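Local atomic coordinates of cyclodipeptide synthetase (Mycobacterium tuberculosis, PDB entry 2X9Q), a protein that catalyses the ATP-independent formation of cyclo(L-tyrosyl-L-tyrosyl), a precursor of mycocyclosin, from two molecules of tyrosyl-tRNA. Residues C252-Y264 and A272-D284. Sequence-based numbering, arbitrary orientation.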
loop_
_atom_site.group_PDB
_atom_site.type_symbol
_atom_site.label_atom_id
_atom_site.label_comp_id
_atom_site.label_asym_id
_atom_site.label_seq_id
_atom_site.Cartn_x
_atom_site.Cartn_y
_atom_site.Cartn_z
ATOM N N CYS A 252 2.150 5.350 -1.865
ATOM C CA CYS A 252 2.272 6.249 -0.700
ATOM C C CYS A 252 1.504 5.827 0.502
ATOM O O CYS A 252 0.287 5.476 0.383
ATOM C CB CYS A 252 1.745 7.662 -1.067
ATOM S SG CYS A 252 2.679 8.351 -2.461
ATOM N N TYR A 253 2.146 5.891 1.673
ATOM C CA TYR A 253 1.424 5.542 2.921
ATOM C C TYR A 253 2.035 6.325 4.034
ATOM O O TYR A 253 3.134 6.841 3.880
ATOM C CB TYR A 253 1.532 4.004 3.194
ATOM C CG TYR A 253 0.458 3.453 4.091
ATOM C CD1 TYR A 253 -0.886 3.576 3.732
ATOM C CD2 TYR A 253 0.790 2.820 5.325
ATOM C CE1 TYR A 253 -1.911 3.100 4.582
ATOM C CE2 TYR A 253 -0.234 2.336 6.179
ATOM C CZ TYR A 253 -1.550 2.478 5.794
ATOM O OH TYR A 253 -2.571 1.988 6.567
ATOM N N HIS A 254 1.350 6.411 5.164
ATOM C CA HIS A 254 1.847 7.226 6.250
ATOM C C HIS A 254 2.801 6.453 7.163
ATOM O O HIS A 254 3.230 7.016 8.173
ATOM C CB HIS A 254 0.690 7.804 7.110
ATOM C CG HIS A 254 -0.265 6.768 7.656
ATOM N ND1 HIS A 254 -1.121 6.059 6.863
ATOM C CD2 HIS A 254 -0.536 6.379 8.939
ATOM C CE1 HIS A 254 -1.822 5.207 7.595
ATOM N NE2 HIS A 254 -1.475 5.368 8.863
ATOM N N GLN A 255 3.091 5.194 6.844
ATOM C CA GLN A 255 4.113 4.384 7.556
ATOM C C GLN A 255 4.915 3.658 6.478
ATOM O O GLN A 255 4.333 3.278 5.477
ATOM C CB GLN A 255 3.441 3.255 8.367
ATOM C CG GLN A 255 2.656 3.700 9.564
ATOM C CD GLN A 255 1.667 2.618 10.038
ATOM O OE1 GLN A 255 1.711 1.450 9.608
ATOM N NE2 GLN A 255 0.744 3.019 10.905
ATOM N N SER A 256 6.214 3.368 6.664
ATOM C CA SER A 256 6.889 2.603 5.573
ATOM C C SER A 256 6.332 1.179 5.477
ATOM O O SER A 256 5.931 0.593 6.467
ATOM C CB SER A 256 8.434 2.632 5.603
ATOM O OG SER A 256 8.807 2.248 6.880
ATOM N N LEU A 257 6.164 0.711 4.250
ATOM C CA LEU A 257 5.754 -0.640 3.989
ATOM C C LEU A 257 6.675 -1.641 4.739
ATOM O O LEU A 257 7.895 -1.469 4.715
ATOM C CB LEU A 257 5.967 -0.816 2.496
ATOM C CG LEU A 257 5.709 -2.201 1.953
ATOM C CD1 LEU A 257 4.155 -2.348 1.969
ATOM C CD2 LEU A 257 6.418 -2.346 0.530
ATOM N N PRO A 258 6.101 -2.710 5.367
ATOM C CA PRO A 258 6.941 -3.677 6.092
ATOM C C PRO A 258 7.991 -4.388 5.197
ATOM O O PRO A 258 9.109 -4.651 5.682
ATOM C CB PRO A 258 5.940 -4.735 6.595
ATOM C CG PRO A 258 4.610 -3.949 6.717
ATOM C CD PRO A 258 4.659 -3.046 5.444
ATOM N N LEU A 259 7.683 -4.620 3.929
ATOM C CA LEU A 259 8.650 -5.265 3.044
ATOM C C LEU A 259 9.563 -4.272 2.283
ATOM O O LEU A 259 10.409 -4.704 1.467
ATOM C CB LEU A 259 7.929 -6.146 2.043
ATOM C CG LEU A 259 7.192 -7.334 2.717
ATOM C CD1 LEU A 259 6.840 -8.178 1.600
ATOM C CD2 LEU A 259 8.099 -8.217 3.709
ATOM N N ALA A 260 9.383 -2.969 2.513
ATOM C CA ALA A 260 10.217 -1.966 1.798
ATOM C C ALA A 260 11.698 -2.228 1.791
ATOM O O ALA A 260 12.350 -2.070 0.771
ATOM C CB ALA A 260 9.946 -0.533 2.298
ATOM N N GLU A 261 12.244 -2.661 2.919
ATOM C CA GLU A 261 13.639 -2.906 3.061
ATOM C C GLU A 261 14.133 -3.949 2.095
ATOM O O GLU A 261 15.319 -3.960 1.721
ATOM C CB GLU A 261 13.873 -3.345 4.557
ATOM C CG GLU A 261 15.253 -3.792 4.839
ATOM C CD GLU A 261 15.348 -4.362 6.292
ATOM O OE1 GLU A 261 15.253 -3.567 7.214
ATOM O OE2 GLU A 261 15.469 -5.593 6.453
HETATM N N MSE A 262 13.267 -4.880 1.699
HETATM C CA MSE A 262 13.637 -5.862 0.676
HETATM C C MSE A 262 13.326 -5.356 -0.763
HETATM O O MSE A 262 14.190 -5.408 -1.674
HETATM C CB MSE A 262 12.836 -7.167 0.876
HETATM C CG MSE A 262 13.159 -8.192 -0.162
HETATM SE SE MSE A 262 12.169 -9.837 0.143
HETATM C CE MSE A 262 13.124 -10.396 1.806
ATOM N N LEU A 263 12.069 -4.904 -0.986
ATOM C CA LEU A 263 11.585 -4.629 -2.359
ATOM C C LEU A 263 12.338 -3.470 -3.022
ATOM O O LEU A 263 12.505 -3.461 -4.265
ATOM C CB LEU A 263 10.115 -4.242 -2.323
ATOM C CG LEU A 263 9.128 -5.232 -1.681
ATOM C CD1 LEU A 263 7.701 -4.878 -2.157
ATOM C CD2 LEU A 263 9.527 -6.641 -2.022
ATOM N N TYR A 264 12.773 -2.504 -2.210
ATOM C CA TYR A 264 13.510 -1.313 -2.742
ATOM C C TYR A 264 15.041 -1.345 -2.458
ATOM O O TYR A 264 15.694 -0.290 -2.438
ATOM C CB TYR A 264 12.870 0.056 -2.222
ATOM C CG TYR A 264 11.377 0.062 -2.522
ATOM C CD1 TYR A 264 10.899 0.288 -3.833
ATOM C CD2 TYR A 264 10.414 -0.215 -1.515
ATOM C CE1 TYR A 264 9.530 0.180 -4.136
ATOM C CE2 TYR A 264 9.070 -0.292 -1.827
ATOM C CZ TYR A 264 8.640 -0.121 -3.135
ATOM O OH TYR A 264 7.304 -0.130 -3.416
ATOM N N ALA A 272 11.121 -4.460 -6.528
ATOM C CA ALA A 272 10.142 -3.657 -7.277
ATOM C C ALA A 272 10.771 -3.221 -8.604
ATOM O O ALA A 272 12.008 -3.186 -8.788
ATOM C CB ALA A 272 9.699 -2.421 -6.454
ATOM N N SER A 273 9.900 -2.964 -9.558
ATOM C CA SER A 273 10.281 -2.497 -10.892
ATOM C C SER A 273 11.101 -1.244 -10.761
ATOM O O SER A 273 10.921 -0.459 -9.835
ATOM C CB SER A 273 8.990 -2.122 -11.684
ATOM O OG SER A 273 9.374 -1.430 -12.862
ATOM N N ARG A 274 12.046 -1.053 -11.671
ATOM C CA ARG A 274 12.804 0.218 -11.716
ATOM C C ARG A 274 11.898 1.440 -11.868
ATOM O O ARG A 274 12.314 2.547 -11.539
ATOM C CB ARG A 274 13.809 0.198 -12.906
ATOM C CG ARG A 274 13.058 0.330 -14.277
ATOM C CD ARG A 274 14.067 0.349 -15.482
ATOM N NE ARG A 274 15.106 1.393 -15.382
ATOM C CZ ARG A 274 14.948 2.705 -15.458
ATOM N NH1 ARG A 274 13.713 3.302 -15.635
ATOM N NH2 ARG A 274 16.084 3.468 -15.343
ATOM N N ASN A 275 10.654 1.262 -12.279
ATOM C CA ASN A 275 9.667 2.415 -12.455
ATOM C C ASN A 275 8.666 2.563 -11.299
ATOM O O ASN A 275 7.693 3.375 -11.322
ATOM C CB ASN A 275 8.991 2.155 -13.809
ATOM C CG ASN A 275 10.005 2.209 -14.966
ATOM O OD1 ASN A 275 10.909 3.087 -14.941
ATOM N ND2 ASN A 275 9.825 1.376 -15.981
ATOM N N GLN A 276 8.918 1.757 -10.255
ATOM C CA GLN A 276 8.051 1.799 -9.055
ATOM C C GLN A 276 8.797 2.405 -7.851
ATOM O O GLN A 276 9.932 2.043 -7.559
ATOM C CB GLN A 276 7.648 0.342 -8.661
ATOM C CG GLN A 276 6.828 0.310 -7.310
ATOM C CD GLN A 276 5.453 0.869 -7.514
ATOM O OE1 GLN A 276 4.764 0.454 -8.437
ATOM N NE2 GLN A 276 5.039 1.795 -6.665
ATOM N N GLY A 277 8.172 3.318 -7.125
ATOM C CA GLY A 277 8.783 3.831 -5.908
ATOM C C GLY A 277 7.824 3.834 -4.727
ATOM O O GLY A 277 6.597 3.586 -4.866
ATOM N N HIS A 278 8.368 4.139 -3.569
ATOM C CA HIS A 278 7.536 4.244 -2.338
ATOM C C HIS A 278 7.883 5.548 -1.653
ATOM O O HIS A 278 9.056 5.948 -1.671
ATOM C CB HIS A 278 7.911 3.039 -1.402
ATOM C CG HIS A 278 7.286 3.052 -0.038
ATOM N ND1 HIS A 278 5.956 3.388 0.180
ATOM C CD2 HIS A 278 7.782 2.658 1.170
ATOM C CE1 HIS A 278 5.675 3.210 1.466
ATOM N NE2 HIS A 278 6.771 2.766 2.085
ATOM N N ALA A 279 6.886 6.213 -1.048
ATOM C CA ALA A 279 7.102 7.322 -0.188
ATOM C C ALA A 279 6.252 7.242 1.053
ATOM O O ALA A 279 5.092 6.852 1.008
ATOM C CB ALA A 279 6.805 8.705 -0.907
ATOM N N ILE A 280 6.819 7.707 2.155
ATOM C CA ILE A 280 6.092 7.832 3.394
ATOM C C ILE A 280 5.531 9.274 3.419
ATOM O O ILE A 280 6.306 10.256 3.247
ATOM C CB ILE A 280 7.023 7.559 4.591
ATOM C CG1 ILE A 280 7.376 6.062 4.575
ATOM C CG2 ILE A 280 6.242 7.845 5.907
ATOM C CD1 ILE A 280 8.542 5.737 3.607
ATOM N N VAL A 281 4.224 9.392 3.560
ATOM C CA VAL A 281 3.541 10.686 3.391
ATOM C C VAL A 281 2.746 10.933 4.635
ATOM O O VAL A 281 1.875 10.112 4.973
ATOM C CB VAL A 281 2.571 10.690 2.189
ATOM C CG1 VAL A 281 1.851 11.985 2.126
ATOM C CG2 VAL A 281 3.339 10.408 0.875
ATOM N N THR A 282 3.136 11.969 5.389
ATOM C CA THR A 282 2.585 12.215 6.743
ATOM C C THR A 282 2.152 13.685 6.887
ATOM O O THR A 282 2.634 14.521 6.132
ATOM C CB THR A 282 3.604 11.930 7.854
ATOM O OG1 THR A 282 4.857 12.621 7.608
ATOM C CG2 THR A 282 3.813 10.419 8.050
ATOM N N PRO A 283 1.226 14.011 7.826
ATOM C CA PRO A 283 0.763 15.449 7.903
ATOM C C PRO A 283 1.935 16.341 8.379
ATOM O O PRO A 283 2.684 15.864 9.221
ATOM C CB PRO A 283 -0.335 15.405 9.018
ATOM C CG PRO A 283 -0.782 13.966 9.041
ATOM C CD PRO A 283 0.526 13.152 8.800
ATOM N N ASP A 284 2.129 17.567 7.857
ATOM C CA ASP A 284 3.303 18.403 8.275
ATOM C C ASP A 284 3.083 18.957 9.675
ATOM O O ASP A 284 2.056 19.574 9.866
ATOM C CB ASP A 284 3.593 19.577 7.271
#
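His278 and Tyr264 bury the most surface here, and they meet through a CH-pi contact: CB of His278 sits over one face of the tyrosine ring, 4.0 Å from its centroid. The two ring planes are only 22° apart, yet the centroids lie 5.9 Å from each other, so the rings are slid past one another with little overlap. CG of His278 is anti to its backbone N, which carries the imidazole off the strand to the loop after strand 249-253. There NE2 accepts from Leu257 N at 3.0 Å; the N-H points nearly straight at it (172°), although the donor stands 34° out of the ring plane. Ser256 CA lies at the imidazole edge, 3.5 Å from NE2. Beyond the tyrosine, Ala272 CB comes within 3.5 Å of Tyr264 CE1, and Ala272 N donates to Leu263 O at 2.8 Å, tying the end of helix 260-263 to the returning chain.

At the other end strands 249-253 and 276-283 run parallel, central in a Rossmann-like sheet: Tyr253 N donates to Ala279 O (3.2 Å) and Tyr253 O accepts from Val281 N (2.8 Å). Tyr253 OH is hydrogen-bonded to Ser88, the probable nucleophile. With His278 ND1 bonded to Asn251 O and NE2 to Leu257 N, both imidazole nitrogens are engaged, which fixes the ring's rotation and is consistent with a neutral histidine protonated at ND1.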